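Local coordinates for protein probable acrylyl-CoA reductase AcuI (Escherichia coli, PDB 1O89) that probably catalyses the NADPH-dependent reduction of acrylyl-CoA to propanoyl-CoA, working as a homodimer of the zinc-containing alcohol dehydrogenase family, at residues G136-A139 with R140-M143; G285-S288 with V289-P292. All coordinates share one frame; numbering follows the deposited sequence.

Interaction 1 (G136-A139 with R140-M143); sequences GLDA and RKAM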
ATOM      1  N   GLY A 136     -22.842 -15.582  18.388  1.00 67.75           N
ATOM      2  CA  GLY A 136     -23.764 -15.040  17.411  1.00 67.35           C
ATOM      3  C   GLY A 136     -23.717 -15.736  16.063  1.00 63.80           C
ATOM      4  O   GLY A 136     -24.543 -15.459  15.208  1.00 64.12           O
ATOM      5  N   LEU A 137     -22.758 -16.625  15.863  1.00 61.69           N
ATOM      6  CA  LEU A 137     -22.688 -17.412  14.636  1.00 59.17           C
ATOM      7  C   LEU A 137     -22.833 -18.885  14.950  1.00 58.21           C
ATOM      8  O   LEU A 137     -22.502 -19.321  16.046  1.00 59.45           O
ATOM      9  CB  LEU A 137     -21.343 -17.222  13.925  1.00 57.06           C
ATOM     10  CG  LEU A 137     -21.089 -16.111  12.911  1.00 58.49           C
ATOM     11  CD1 LEU A 137     -19.789 -16.415  12.188  1.00 56.60           C
ATOM     12  CD2 LEU A 137     -22.230 -15.947  11.920  1.00 58.84           C
ATOM     13  N   ASP A 138     -23.300 -19.644  13.960  1.00 56.94           N
ATOM     14  CA  ASP A 138     -23.242 -21.113  13.982  1.00 56.08           C
ATOM     15  C   ASP A 138     -22.547 -21.643  12.714  1.00 53.14           C
ATOM     16  O   ASP A 138     -22.110 -20.869  11.852  1.00 51.59           O
ATOM     17  CB  ASP A 138     -24.648 -21.722  14.187  1.00 58.13           C
ATOM     18  CG  ASP A 138     -25.616 -21.417  13.036  1.00 59.24           C
ATOM     19  OD1 ASP A 138     -25.173 -21.257  11.882  1.00 58.79           O
ATOM     20  OD2 ASP A 138     -26.855 -21.348  13.182  1.00 64.98           O
ATOM     21  N   ALA A 139     -22.421 -22.965  12.622  1.00 52.47           N
ATOM     22  CA  ALA A 139     -21.732 -23.621  11.510  1.00 49.74           C
ATOM     23  C   ALA A 139     -22.294 -23.216  10.136  1.00 49.14           C
ATOM     24  O   ALA A 139     -21.557 -22.862   9.237  1.00 47.85           O
ATOM     25  CB  ALA A 139     -21.822 -25.149  11.695  1.00 50.01           C
ATOM     26  N   ARG A 140     -23.615 -23.248   9.986  1.00 50.51           N
ATOM     27  CA  ARG A 140     -24.229 -22.921   8.703  1.00 50.89           C
ATOM     28  C   ARG A 140     -23.964 -21.468   8.313  1.00 51.21           C
ATOM     29  O   ARG A 140     -23.527 -21.198   7.206  1.00 50.65           O
ATOM     30  CB  ARG A 140     -25.738 -23.192   8.737  1.00 53.26           C
ATOM     31  CG  ARG A 140     -26.414 -23.199   7.375  1.00 53.75           C
ATOM     32  CD  ARG A 140     -27.844 -23.751   7.408  1.00 54.69           C
ATOM     33  NE  ARG A 140     -28.430 -23.808   6.078  1.00 55.91           N
ATOM     34  CZ  ARG A 140     -28.981 -22.769   5.439  1.00 59.52           C
ATOM     35  NH1 ARG A 140     -29.022 -21.553   5.986  1.00 59.38           N
ATOM     36  NH2 ARG A 140     -29.495 -22.948   4.228  1.00 62.09           N
ATOM     37  N   LYS A 141     -24.236 -20.543   9.226  1.00 52.58           N
ATOM     38  CA  LYS A 141     -24.009 -19.124   8.981  1.00 53.44           C
ATOM     39  C   LYS A 141     -22.541 -18.865   8.659  1.00 51.50           C
ATOM     40  O   LYS A 141     -22.230 -18.082   7.769  1.00 51.96           O
ATOM     41  CB  LYS A 141     -24.421 -18.279  10.196  1.00 55.58           C
ATOM     42  CG  LYS A 141     -25.913 -18.258  10.482  1.00 59.30           C
ATOM     43  CD  LYS A 141     -26.223 -17.407  11.715  1.00 63.91           C
ATOM     44  CE  LYS A 141     -27.724 -17.248  11.942  1.00 67.63           C
ATOM     45  NZ  LYS A 141     -28.052 -15.987  12.699  1.00 72.46           N
ATOM     46  N   ALA A 142     -21.643 -19.529   9.372  1.00 49.93           N
ATOM     47  CA  ALA A 142     -20.213 -19.334   9.154  1.00 49.55           C
ATOM     48  C   ALA A 142     -19.817 -19.737   7.740  1.00 48.28           C
ATOM     49  O   ALA A 142     -18.987 -19.101   7.127  1.00 49.90           O
ATOM     50  CB  ALA A 142     -19.391 -20.110  10.173  1.00 48.99           C
ATOM     51  N   MET A 143     -20.414 -20.788   7.213  1.00 47.18           N
ATOM     52  CA  MET A 143     -20.091 -21.209   5.857  1.00 46.30           C
ATOM     53  C   MET A 143     -20.774 -20.359   4.805  1.00 47.55           C
ATOM     54  O   MET A 143     -20.268 -20.260   3.703  1.00 47.70           O
ATOM     55  CB  MET A 143     -20.423 -22.685   5.664  1.00 45.48           C
ATOM     56  CG  MET A 143     -19.580 -23.575   6.552  1.00 44.89           C
ATOM     57  SD  MET A 143     -17.843 -23.422   6.126  1.00 42.69           S
ATOM     58  CE  MET A 143     -17.235 -22.331   7.337  1.00 45.29           C
TER
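Asp138 reaches its carboxylate forward to the first turn of the helix that starts just after it, where it meets Lys141. Its CG sits between the backbone N and the carbonyl carbon (chi1 64°), the rotation that brings OD1 to the N-H of Lys141. OD1 accepts from Lys141 N at 2.9 Å, the N-H pointing almost straight at it (174°) and reaching it nearly end-on to the C-O bond. This is an N-cap: helix 139-161 opens here, and the aspartate supplies an acceptor that its first turn cannot. Replacing Asp138 by an alanine would probably leave Lys141 N without its capping acceptor and take one negative charge away from the helix start. Right behind the cap the regular ladder begins, with Ala142 N on Asp138 O at 2.9 Å and Met143 N on Ala139 O at 3.1 Å.

Lys141 can be followed outward from the backbone. Its CB touches two loop residues, Leu137 CD2 at 3.6 Å and Asp138 OD1 at 3.5 Å. CG stays beside the same oxygen, 3.4 Å from Asp138 OD1, and CD moves off to 4.0 Å from it. The chain then runs extended to NZ, which stops 5.5 Å from Asp138 OD2, too far for a salt bridge, though the opposite charges probably attract weakly; the lysine also makes a cation-pi contact with Tyr312. Leu137 CD1 makes a loose apolar contact with Ala142 CB, and the leucine packs on Trp300 and Val304 of helix 293-306.

Interaction 2 (G285-S288 with V289-P292); sequences GVDS and VMTP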
ATOM      1  N   GLY A 285      -2.412  -4.897   0.356  1.00 42.14           N
ATOM      2  CA  GLY A 285      -2.754  -6.247  -0.026  1.00 42.93           C
ATOM      3  C   GLY A 285      -3.424  -6.974   1.115  1.00 42.70           C
ATOM      4  O   GLY A 285      -3.038  -6.812   2.271  1.00 42.56           O
ATOM      5  N   VAL A 286      -4.435  -7.765   0.789  1.00 43.19           N
ATOM      6  CA  VAL A 286      -5.183  -8.504   1.787  1.00 43.80           C
ATOM      7  C   VAL A 286      -5.174  -9.975   1.446  1.00 45.27           C
ATOM      8  O   VAL A 286      -5.857 -10.403   0.515  1.00 46.25           O
ATOM      9  CB  VAL A 286      -6.644  -8.044   1.863  1.00 43.59           C
ATOM     10  CG1 VAL A 286      -7.446  -8.987   2.739  1.00 43.93           C
ATOM     11  CG2 VAL A 286      -6.717  -6.617   2.399  1.00 42.72           C
ATOM     12  N   ASP A 287      -4.388 -10.739   2.198  1.00 45.93           N
ATOM     13  CA  ASP A 287      -4.383 -12.199   2.101  1.00 46.84           C
ATOM     14  C   ASP A 287      -5.330 -12.769   3.131  1.00 47.20           C
ATOM     15  O   ASP A 287      -5.378 -12.285   4.258  1.00 48.03           O
ATOM     16  CB  ASP A 287      -2.960 -12.720   2.324  1.00 47.97           C
ATOM     17  CG  ASP A 287      -2.913 -14.189   2.599  1.00 49.78           C
ATOM     18  OD1 ASP A 287      -3.296 -14.976   1.700  1.00 52.50           O
ATOM     19  OD2 ASP A 287      -2.523 -14.644   3.694  1.00 47.26           O
ATOM     20  N   SER A 288      -6.097 -13.780   2.730  1.00 47.98           N
ATOM     21  CA  SER A 288      -7.014 -14.489   3.604  1.00 48.30           C
ATOM     22  C   SER A 288      -6.470 -15.859   4.024  1.00 48.89           C
ATOM     23  O   SER A 288      -6.961 -16.460   4.962  1.00 49.12           O
ATOM     24  CB  SER A 288      -8.356 -14.683   2.889  1.00 48.80           C
ATOM     25  OG  SER A 288      -8.302 -15.777   1.973  1.00 52.86           O
ATOM     26  N   VAL A 289      -5.474 -16.358   3.312  1.00 48.95           N
ATOM     27  CA  VAL A 289      -5.042 -17.747   3.463  1.00 50.77           C
ATOM     28  C   VAL A 289      -4.263 -17.974   4.757  1.00 51.40           C
ATOM     29  O   VAL A 289      -4.535 -18.941   5.481  1.00 52.27           O
ATOM     30  CB  VAL A 289      -4.198 -18.197   2.245  1.00 51.87           C
ATOM     31  CG1 VAL A 289      -3.671 -19.628   2.424  1.00 54.81           C
ATOM     32  CG2 VAL A 289      -5.028 -18.058   0.956  1.00 50.95           C
ATOM     33  N   MET A 290      -3.328 -17.069   5.048  1.00 56.27           N
ATOM     34  CA  MET A 290      -2.401 -17.213   6.171  1.00 56.90           C
ATOM     35  C   MET A 290      -2.538 -16.116   7.227  1.00 54.58           C
ATOM     36  O   MET A 290      -1.589 -15.842   7.963  1.00 55.31           O
ATOM     37  CB  MET A 290      -0.959 -17.195   5.660  1.00 60.23           C
ATOM     38  CG  MET A 290      -0.654 -18.217   4.580  1.00 65.71           C
ATOM     39  SD  MET A 290      -0.962 -19.907   5.142  1.00 70.41           S
ATOM     40  CE  MET A 290       0.630 -20.339   5.888  1.00 74.19           C
ATOM     41  N   THR A 291      -3.694 -15.474   7.321  1.00 51.94           N
ATOM     42  CA  THR A 291      -3.786 -14.336   8.237  1.00 51.32           C
ATOM     43  C   THR A 291      -3.616 -14.811   9.701  1.00 52.09           C
ATOM     44  O   THR A 291      -4.160 -15.846  10.079  1.00 51.79           O
ATOM     45  CB  THR A 291      -5.050 -13.420   7.968  1.00 49.60           C
ATOM     46  OG1 THR A 291      -5.774 -13.151   9.172  1.00 50.03           O
ATOM     47  CG2 THR A 291      -6.034 -14.032   7.018  1.00 47.78           C
ATOM     48  N   PRO A 292      -2.788 -14.119  10.493  1.00 54.05           N
ATOM     49  CA  PRO A 292      -2.503 -14.554  11.873  1.00 56.85           C
ATOM     50  C   PRO A 292      -3.756 -14.704  12.737  1.00 56.29           C
ATOM     51  O   PRO A 292      -4.723 -14.005  12.480  1.00 53.82           O
ATOM     52  CB  PRO A 292      -1.587 -13.438  12.434  1.00 59.85           C
ATOM     53  CG  PRO A 292      -1.014 -12.749  11.245  1.00 59.56           C
ATOM     54  CD  PRO A 292      -2.033 -12.900  10.136  1.00 55.97           C
TER
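Both carboxylate oxygens of Asp287 accept from the backbone of the turn that follows. OD2 accepts from Met290 N at 2.9 Å on its syn side, 23° out of the carboxylate plane, while OD1 takes Val289 N at 3.0 Å from well above that plane. With CG anti to the backbone N (chi1 165°), the group reaches forward over two successive N-H groups and holds the chain where it bends. OD2 has a second mate, the hydroxyl of Tyr254 of the second subunit, so the same carboxylate ties the turn to the dimer interface.

Val289 brings CB to 3.4 Å from Asp287 OD1, crossing the aspartate at a slant. The methyl of Thr291 lies against two carbonyl oxygens, CG2 3.3 Å from both Asp287 O and Ser288 O, and the threonine also packs on Phe150 and Leu154 of helix 139-161. Arg296 binds Thr291 O from the start of the next helix. The bond from Val289 N to the Asp287 side chain closes an Asx turn, and that from Met290 N adds an i+3 bond to it, all placed after the last strand of the Rossmann sheet and presenting Ser288, an NADP(+)-binding residue.

How the interactions relate
Along the chain, interaction 1 comes first, where the loop after strand 131-132 enters helix 139-161; interaction 2 follows much later, between strand 282-285, an outermost strand, within this chain, of the parallel six-stranded sheet, and helix 293-306. Their centres lie 21 Å apart and their nearest atoms about 12 Å, so they do not touch. Two helices link them: helix 139-161 starts in interaction 1 and further along packs against Ser288 and Thr291, while helix 293-306 starts after interaction 2 and receives Leu137 farther on. Interaction 1 also packs on strands 51-59 and 85-93 of the mixed sheet, away from the annotated sites, whereas interaction 2 lies at the NADP(+) site and the dimer interface.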